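Local coordinates for protein deseasin MCP-01 (Pseudoalteromonas sp., PDB 3VV3) that breaks down collagen as a serine protease of the subtilisin family, probably through a Ser-His-Asp catalytic triad, at residues A[27-32]-A[317-322]; A[298-303]-A[313-318]; A[280-285]-A[323-328]. All blocks are in the same frame, centred on the assembly; numbering follows the deposited sequence.

Interaction 1 (A[27-32]-A[317-322]). With CA (calcium ion), chain D; CA (calcium ion), chain E.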
loop_
_atom_site.group_PDB
_atom_site.type_symbol
_atom_site.label_atom_id
_atom_site.label_comp_id
_atom_site.label_asym_id
_atom_site.label_seq_id
_atom_site.Cartn_x
_atom_site.Cartn_y
_atom_site.Cartn_z
ATOM N N ALA A 27 18.843 -14.354 -7.657
ATOM C CA ALA A 27 18.332 -13.574 -6.539
ATOM C C ALA A 27 16.895 -14.030 -6.326
ATOM O O ALA A 27 15.955 -13.421 -6.825
ATOM C CB ALA A 27 18.385 -12.087 -6.843
ATOM N N ASP A 28 16.742 -15.136 -5.609
ATOM C CA ASP A 28 15.445 -15.781 -5.443
ATOM C C ASP A 28 15.541 -16.782 -4.302
ATOM O O ASP A 28 16.604 -16.950 -3.703
ATOM C CB ASP A 28 14.977 -16.457 -6.746
ATOM C CG ASP A 28 15.928 -17.552 -7.224
ATOM O OD1 ASP A 28 16.353 -18.378 -6.389
ATOM O OD2 ASP A 28 16.233 -17.586 -8.436
ATOM N N ILE A 29 14.430 -17.439 -3.989
ATOM C CA ILE A 29 14.399 -18.346 -2.847
ATOM C C ILE A 29 14.627 -19.803 -3.242
ATOM O O ILE A 29 14.511 -20.699 -2.409
ATOM C CB ILE A 29 13.075 -18.200 -2.026
ATOM C CG1 ILE A 29 11.873 -18.774 -2.790
ATOM C CG2 ILE A 29 12.858 -16.740 -1.651
ATOM C CD1 ILE A 29 10.584 -18.827 -1.963
ATOM N N ASP A 30 14.968 -20.032 -4.511
ATOM C CA ASP A 30 15.228 -21.388 -5.007
ATOM C C ASP A 30 14.018 -22.306 -4.823
ATOM O O ASP A 30 14.161 -23.444 -4.362
ATOM C CB ASP A 30 16.458 -22.011 -4.316
ATOM C CG ASP A 30 17.789 -21.511 -4.890
ATOM O OD1 ASP A 30 17.803 -20.985 -6.020
ATOM O OD2 ASP A 30 18.824 -21.665 -4.215
ATOM N N ALA A 31 12.833 -21.823 -5.195
ATOM C CA ALA A 31 11.607 -22.602 -5.026
ATOM C C ALA A 31 11.554 -23.871 -5.892
ATOM O O ALA A 31 11.163 -24.927 -5.405
ATOM C CB ALA A 31 10.375 -21.734 -5.268
ATOM N N PRO A 32 11.927 -23.773 -7.184
ATOM C CA PRO A 32 11.842 -24.994 -8.002
ATOM C C PRO A 32 12.740 -26.105 -7.472
ATOM O O PRO A 32 12.377 -27.281 -7.532
ATOM C CB PRO A 32 12.316 -24.528 -9.384
ATOM C CG PRO A 32 12.012 -23.035 -9.396
ATOM C CD PRO A 32 12.313 -22.594 -7.988
ATOM N N THR A 317 20.507 -12.724 6.323
ATOM C CA THR A 317 20.243 -13.630 5.218
ATOM C C THR A 317 18.940 -13.312 4.492
ATOM O O THR A 317 18.036 -12.686 5.045
ATOM C CB THR A 317 20.149 -15.079 5.702
ATOM O OG1 THR A 317 19.114 -15.166 6.688
ATOM C CG2 THR A 317 21.476 -15.537 6.314
ATOM N N ARG A 318 18.868 -13.766 3.249
ATOM C CA ARG A 318 17.667 -13.688 2.444
ATOM C C ARG A 318 17.123 -15.101 2.290
ATOM O O ARG A 318 17.877 -16.029 2.012
ATOM C CB ARG A 318 17.988 -13.079 1.071
ATOM C CG ARG A 318 16.761 -12.802 0.204
ATOM C CD ARG A 318 16.485 -13.923 -0.792
ATOM N NE ARG A 318 17.584 -14.049 -1.752
ATOM C CZ ARG A 318 18.324 -15.141 -1.912
ATOM N NH1 ARG A 318 18.075 -16.235 -1.195
ATOM N NH2 ARG A 318 19.310 -15.143 -2.806
ATOM N N LEU A 319 15.812 -15.251 2.484
ATOM C CA LEU A 319 15.144 -16.557 2.458
ATOM C C LEU A 319 15.610 -17.485 1.339
ATOM O O LEU A 319 15.692 -17.090 0.176
ATOM C CB LEU A 319 13.632 -16.360 2.340
ATOM C CG LEU A 319 12.748 -17.607 2.273
ATOM C CD1 LEU A 319 12.778 -18.383 3.583
ATOM C CD2 LEU A 319 11.324 -17.193 1.903
ATOM N N ASN A 320 15.895 -18.733 1.696
ATOM C CA ASN A 320 16.131 -19.761 0.699
ATOM C C ASN A 320 15.407 -21.029 1.114
ATOM O O ASN A 320 15.835 -21.723 2.034
ATOM C CB ASN A 320 17.625 -20.037 0.523
ATOM C CG ASN A 320 17.894 -20.946 -0.657
ATOM O OD1 ASN A 320 17.303 -22.022 -0.771
ATOM N ND2 ASN A 320 18.758 -20.501 -1.566
ATOM N N VAL A 321 14.294 -21.313 0.446
ATOM C CA VAL A 321 13.421 -22.382 0.910
ATOM C C VAL A 321 13.979 -23.751 0.537
ATOM O O VAL A 321 13.720 -24.739 1.229
ATOM C CB VAL A 321 11.955 -22.204 0.453
ATOM C CG1 VAL A 321 11.817 -22.336 -1.067
ATOM C CG2 VAL A 321 11.039 -23.209 1.196
ATOM N N ASN A 322 14.774 -23.804 -0.529
ATOM C CA ASN A 322 15.446 -25.058 -0.850
ATOM C C ASN A 322 16.365 -25.462 0.293
ATOM O O ASN A 322 16.299 -26.591 0.791
ATOM C CB ASN A 322 16.236 -24.954 -2.159
ATOM C CG ASN A 322 16.890 -26.277 -2.542
ATOM O OD1 ASN A 322 16.232 -27.319 -2.570
ATOM N ND2 ASN A 322 18.189 -26.240 -2.813
HETATM CA CA CA D . 17.599 -19.757 -8.238
HETATM CA CA CA E . 20.341 -20.410 -5.682
HETATM O O HOH W 1 19.670 -23.847 -2.859
HETATM O O HOH W 2 18.436 -21.704 -9.189
HETATM O O HOH W 3 17.762 -18.964 -10.408
HETATM O O HOH W 4 15.401 -21.088 -8.443
HETATM O O HOH W 5 20.568 -22.054 -7.199
HETATM O O HOH W 6 22.410 -21.681 -5.153
#

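Interaction 2 (A[298-303]-A[313-318])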
loop_
_atom_site.group_PDB
_atom_site.type_symbol
_atom_site.label_atom_id
_atom_site.label_comp_id
_atom_site.label_asym_id
_atom_site.label_seq_id
_atom_site.Cartn_x
_atom_site.Cartn_y
_atom_site.Cartn_z
ATOM N N LEU A 298 15.819 -21.987 11.798
ATOM C CA LEU A 298 16.147 -22.690 10.567
ATOM C C LEU A 298 15.915 -21.801 9.341
ATOM O O LEU A 298 16.736 -21.757 8.423
ATOM C CB LEU A 298 15.326 -23.976 10.452
ATOM C CG LEU A 298 15.556 -24.812 9.196
ATOM C CD1 LEU A 298 15.561 -26.291 9.557
ATOM C CD2 LEU A 298 14.499 -24.514 8.161
ATOM N N LEU A 299 14.788 -21.099 9.325
ATOM C CA LEU A 299 14.501 -20.174 8.231
ATOM C C LEU A 299 15.577 -19.099 8.144
ATOM O O LEU A 299 16.035 -18.739 7.051
ATOM C CB LEU A 299 13.104 -19.563 8.404
ATOM C CG LEU A 299 11.970 -20.573 8.187
ATOM C CD1 LEU A 299 10.636 -20.061 8.768
ATOM C CD2 LEU A 299 11.834 -20.913 6.707
ATOM N N MET A 300 15.995 -18.593 9.300
ATOM C CA MET A 300 17.044 -17.579 9.359
ATOM C C MET A 300 18.406 -18.121 8.911
ATOM O O MET A 300 19.076 -17.530 8.066
ATOM C CB MET A 300 17.137 -17.004 10.772
ATOM C CG MET A 300 15.911 -16.160 11.144
ATOM S SD MET A 300 15.802 -15.746 12.892
ATOM C CE MET A 300 17.221 -14.662 13.108
ATOM N N SER A 301 18.802 -19.260 9.464
ATOM C CA SER A 301 20.159 -19.754 9.245
ATOM C C SER A 301 20.341 -20.359 7.862
ATOM O O SER A 301 21.449 -20.359 7.329
ATOM C CB SER A 301 20.549 -20.766 10.333
ATOM O OG SER A 301 19.749 -21.933 10.257
ATOM N N SER A 302 19.263 -20.874 7.276
ATOM C CA SER A 302 19.354 -21.531 5.971
ATOM C C SER A 302 19.341 -20.557 4.798
ATOM O O SER A 302 19.566 -20.959 3.658
ATOM C CB SER A 302 18.240 -22.565 5.787
ATOM O OG SER A 302 16.971 -21.942 5.667
ATOM N N GLY A 303 19.058 -19.285 5.073
ATOM C CA GLY A 303 18.995 -18.287 4.019
ATOM C C GLY A 303 20.365 -18.005 3.432
ATOM O O GLY A 303 21.376 -18.350 4.037
ATOM N N THR A 313 20.002 -6.766 10.045
ATOM C CA THR A 313 19.055 -7.775 10.506
ATOM C C THR A 313 19.830 -8.732 11.390
ATOM O O THR A 313 21.063 -8.725 11.370
ATOM C CB THR A 313 18.449 -8.584 9.339
ATOM O OG1 THR A 313 19.490 -9.183 8.552
ATOM C CG2 THR A 313 17.573 -7.703 8.443
ATOM N N VAL A 314 19.137 -9.567 12.158
ATOM C CA VAL A 314 19.859 -10.496 13.028
ATOM C C VAL A 314 20.689 -11.470 12.187
ATOM O O VAL A 314 21.895 -11.619 12.401
ATOM C CB VAL A 314 18.913 -11.290 13.969
ATOM C CG1 VAL A 314 19.687 -12.370 14.733
ATOM C CG2 VAL A 314 18.212 -10.353 14.950
ATOM N N ALA A 315 20.046 -12.123 11.225
ATOM C CA ALA A 315 20.687 -13.205 10.480
ATOM C C ALA A 315 21.487 -12.732 9.276
ATOM O O ALA A 315 22.408 -13.422 8.837
ATOM C CB ALA A 315 19.649 -14.247 10.041
ATOM N N GLY A 316 21.131 -11.570 8.735
ATOM C CA GLY A 316 21.786 -11.060 7.542
ATOM C C GLY A 316 21.595 -11.958 6.332
ATOM O O GLY A 316 22.416 -11.965 5.416
ATOM N N THR A 317 20.507 -12.724 6.323
ATOM C CA THR A 317 20.243 -13.630 5.218
ATOM C C THR A 317 18.940 -13.312 4.492
ATOM O O THR A 317 18.036 -12.686 5.045
ATOM C CB THR A 317 20.149 -15.079 5.702
ATOM O OG1 THR A 317 19.114 -15.166 6.688
ATOM C CG2 THR A 317 21.476 -15.537 6.314
ATOM N N ARG A 318 18.868 -13.766 3.249
ATOM C CA ARG A 318 17.667 -13.688 2.444
ATOM C C ARG A 318 17.123 -15.101 2.290
ATOM O O ARG A 318 17.877 -16.029 2.012
ATOM C CB ARG A 318 17.988 -13.079 1.071
ATOM C CG ARG A 318 16.761 -12.802 0.204
ATOM C CD ARG A 318 16.485 -13.923 -0.792
ATOM N NE ARG A 318 17.584 -14.049 -1.752
ATOM C CZ ARG A 318 18.324 -15.141 -1.912
ATOM N NH1 ARG A 318 18.075 -16.235 -1.195
ATOM N NH2 ARG A 318 19.310 -15.143 -2.806
#

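Interaction 3 (A[280-285]-A[323-328])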
loop_
_atom_site.group_PDB
_atom_site.type_symbol
_atom_site.label_atom_id
_atom_site.label_comp_id
_atom_site.label_asym_id
_atom_site.label_seq_id
_atom_site.Cartn_x
_atom_site.Cartn_y
_atom_site.Cartn_z
ATOM N N ALA A 280 7.776 -21.434 5.742
ATOM C CA ALA A 280 7.583 -22.112 7.019
ATOM C C ALA A 280 6.627 -23.282 6.841
ATOM O O ALA A 280 6.887 -24.386 7.335
ATOM C CB ALA A 280 7.058 -21.143 8.088
ATOM N N ALA A 281 5.519 -23.043 6.145
ATOM C CA ALA A 281 4.546 -24.108 5.889
ATOM C C ALA A 281 5.164 -25.246 5.078
ATOM O O ALA A 281 4.894 -26.421 5.341
ATOM C CB ALA A 281 3.312 -23.558 5.193
ATOM N N LEU A 282 5.989 -24.901 4.089
ATOM C CA LEU A 282 6.651 -25.926 3.276
ATOM C C LEU A 282 7.599 -26.781 4.118
ATOM O O LEU A 282 7.630 -28.012 3.984
ATOM C CB LEU A 282 7.395 -25.297 2.083
ATOM C CG LEU A 282 7.787 -26.294 0.981
ATOM C CD1 LEU A 282 6.538 -27.000 0.463
ATOM C CD2 LEU A 282 8.497 -25.593 -0.164
ATOM N N VAL A 283 8.356 -26.134 4.997
ATOM C CA VAL A 283 9.236 -26.841 5.923
ATOM C C VAL A 283 8.433 -27.824 6.786
ATOM O O VAL A 283 8.846 -28.961 6.997
ATOM C CB VAL A 283 10.010 -25.861 6.834
ATOM C CG1 VAL A 283 10.684 -26.607 7.977
ATOM C CG2 VAL A 283 11.044 -25.060 6.024
ATOM N N LEU A 284 7.278 -27.381 7.272
ATOM C CA LEU A 284 6.466 -28.219 8.154
ATOM C C LEU A 284 5.813 -29.373 7.396
ATOM O O LEU A 284 5.258 -30.289 8.008
ATOM C CB LEU A 284 5.410 -27.377 8.867
ATOM C CG LEU A 284 5.937 -26.432 9.948
ATOM C CD1 LEU A 284 4.835 -25.455 10.385
ATOM C CD2 LEU A 284 6.448 -27.227 11.138
ATOM N N SER A 285 5.873 -29.340 6.067
ATOM C CA SER A 285 5.385 -30.481 5.282
ATOM C C SER A 285 6.465 -31.557 5.205
ATOM O O SER A 285 6.189 -32.704 4.835
ATOM C CB SER A 285 4.939 -30.062 3.874
ATOM O OG SER A 285 6.060 -29.840 3.026
ATOM N N GLN A 323 17.230 -24.544 0.713
ATOM C CA GLN A 323 18.153 -24.852 1.802
ATOM C C GLN A 323 17.406 -25.126 3.109
ATOM O O GLN A 323 17.849 -25.923 3.931
ATOM C CB GLN A 323 19.188 -23.743 1.999
ATOM C CG GLN A 323 20.371 -24.173 2.872
ATOM C CD GLN A 323 21.219 -25.263 2.214
ATOM O OE1 GLN A 323 21.606 -25.144 1.052
ATOM N NE2 GLN A 323 21.506 -26.330 2.958
ATOM N N ALA A 324 16.271 -24.463 3.300
ATOM C CA ALA A 324 15.482 -24.688 4.500
ATOM C C ALA A 324 15.003 -26.138 4.546
ATOM O O ALA A 324 15.086 -26.789 5.586
ATOM C CB ALA A 324 14.288 -23.734 4.541
ATOM N N LEU A 325 14.489 -26.629 3.419
ATOM C CA LEU A 325 14.004 -28.010 3.336
ATOM C C LEU A 325 15.146 -28.995 3.533
ATOM O O LEU A 325 14.993 -30.010 4.216
ATOM C CB LEU A 325 13.325 -28.282 1.992
ATOM C CG LEU A 325 11.828 -27.992 1.876
ATOM C CD1 LEU A 325 11.444 -26.659 2.475
ATOM C CD2 LEU A 325 11.347 -28.112 0.442
ATOM N N ILE A 326 16.282 -28.707 2.910
ATOM C CA ILE A 326 17.465 -29.553 3.080
ATOM C C ILE A 326 17.894 -29.601 4.549
ATOM O O ILE A 326 18.127 -30.677 5.117
ATOM C CB ILE A 326 18.637 -29.045 2.221
ATOM C CG1 ILE A 326 18.305 -29.180 0.736
ATOM C CG2 ILE A 326 19.926 -29.779 2.575
ATOM C CD1 ILE A 326 19.353 -28.563 -0.175
ATOM N N ASP A 327 17.990 -28.431 5.171
ATOM C CA ASP A 327 18.419 -28.356 6.561
ATOM C C ASP A 327 17.402 -28.964 7.528
ATOM O O ASP A 327 17.751 -29.311 8.654
ATOM C CB ASP A 327 18.731 -26.912 6.955
ATOM C CG ASP A 327 19.972 -26.369 6.258
ATOM O OD1 ASP A 327 20.648 -27.133 5.533
ATOM O OD2 ASP A 327 20.274 -25.173 6.447
ATOM N N ALA A 328 16.156 -29.101 7.082
ATOM C CA ALA A 328 15.080 -29.619 7.929
ATOM C C ALA A 328 15.063 -31.147 8.018
ATOM O O ALA A 328 14.253 -31.722 8.748
ATOM C CB ALA A 328 13.738 -29.112 7.451
#

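Interaction 1 (A[27-32]-A[317-322])
The paired calcium site, where D26, D28 and D30 hold one ion and D26 and D30 the second, meets the C-terminal part of the catalytic domain where D30 is hydrogen-bonded to N320. N320 ND2 donates to D30 OD2 at 2.9 Å and also to D304 OD2. It meets D30 from above the carboxylate plane, and the carboxylate and amide planes stand 73° apart. D30 OD2 binds one calcium ion at 2.5 Å, while D30 OD1 bridges both ions. D28 grips the other ion with OD1 and OD2. Its OD1 also accepts from D30 N in an Asx turn, and its OD2 from N17 N. Water 1 links D30 OD2 to N322 ND2. As N-cap of helix 321-327, N320 accepts from Q323 N through OD1. V321 N donates to I29 O at 2.9 Å. I29 chi1, 71°, sets CG1 between the backbone N and the carbonyl carbon, with CG2 beside the N. I29 CG2 lies 3.9 Å from L319 CD2, and I29 CD1 3.8 Å from V321 CG1. D28 O lies over one face of the R318 guanidinium, toward its rim, without a hydrogen bond. R318 NH1 donates to L319 O, and the guanidinium forms salt bridges to D304 and D232.

Interaction 2 (A[298-303]-A[313-318])
Residues 298-303, the C-terminal part of helix 292-301 and the chain leaving it, run beside the loop that leads into strand 317-318. The CA atoms come nearest at two places, M300 with A315 at 5.8 Å and G303 with T317 at 5.0 Å. At the second place the backbones are tight: G303 CA lies 3.2 Å from R318 O. A side chain on G303 would run into R318 O and T317 CB. L298 O accepts from both S302 N and S302 OG, which reach it from opposite faces of its plane. G316 has positive phi, and its N donates to T313 OG1 in an ST motif. T317 then opens a short strand, which pairs antiparallel with strand 304-305 in a beta-hairpin following helix 292-301 of this subtilisin-family domain. T317 carries the polar link. T317 OG1 donates to M300 O at 2.7 Å, in the carbonyl plane and on a lone pair. With chi1 at 58°, OG1 sits between the backbone N and the carbonyl carbon, and T317 CG2 lies 3.6 Å from G303 O. A valine in place of T317 would probably leave M300 O without this donor and loosen the tie between M300 and the strand. M300 supplies the apolar part. M300 CB lies 3.8 Å from A315 CB. The chain bends at chi3, 67°, and brings M300 CE to 3.7 Å from V314 CG1. The M300 and V314 side chains meet at a slant. M300 also touches L223 of strand 222-228 and D246.

Interaction 3 (A[280-285]-A[323-328])
L282 and L325 cross at about a right angle where two helices of the subtilisin-type alpha/beta fold pack together. Helix 269-284 and helix 321-327 run roughly the same way. The axes of their segments cross at -30° and approach to 9.4 Å. No hydrogen bond joins the segments, and the contact is apolar and buried. L325 reaches across with both methyls. L325 CD2 meets L282 CD2 at 3.9 Å, and L325 CD1 lies 4.0 Å from L282 CG. L282 has CG anti to the backbone N, chi1 -164°, which carries its branched end to the L325 methyls. V283 also meets L325. The two side chains meet at a slant, with V283 CG2 3.9 Å from L325 CD1. L325 CD1 therefore touches both L282 and V283. The two methyls of V283 meet two alanines. V283 CG2 lies 3.8 Å from A324 CB, and V283 CG1 lies 4.0 Å from A328 CB. The two alanines are one turn apart, and both direct their CB toward helix 269-284. Their small side chains are consistent with the close approach of V283. The nearest CA pair is V283 and L325, 5.5 Å apart. Helix 292-301 borders the same packing, with L295 on V283 and L298 on A324. S285 lies at the end of segment 280-285, and its OG is hydrogen-bonded to S38 OG. That S285 OG donates back to L282 O at 2.6 Å, in the carbonyl plane and on a lone pair.

From the N terminus, the calcium-binding loop at 27-32 comes first. Its partner 317-322 lies 285 residues later, so interaction 1 closes a loop around most of the domain. Helix 269-284 follows within that loop and joins helix 321-327 in interaction 3. Interactions 1 and 3 cross, since their segments alternate along the chain, and V321 packs on L282 between them. Helix 292-301 comes next. Interaction 2 closes a short loop from its C-terminal part to strand 317-318, and this loop falls within the span of interaction 3. Interactions 1 and 2 share T317 and R318. S302 packs on A324 and Q323, which brings interactions 2 and 3 together.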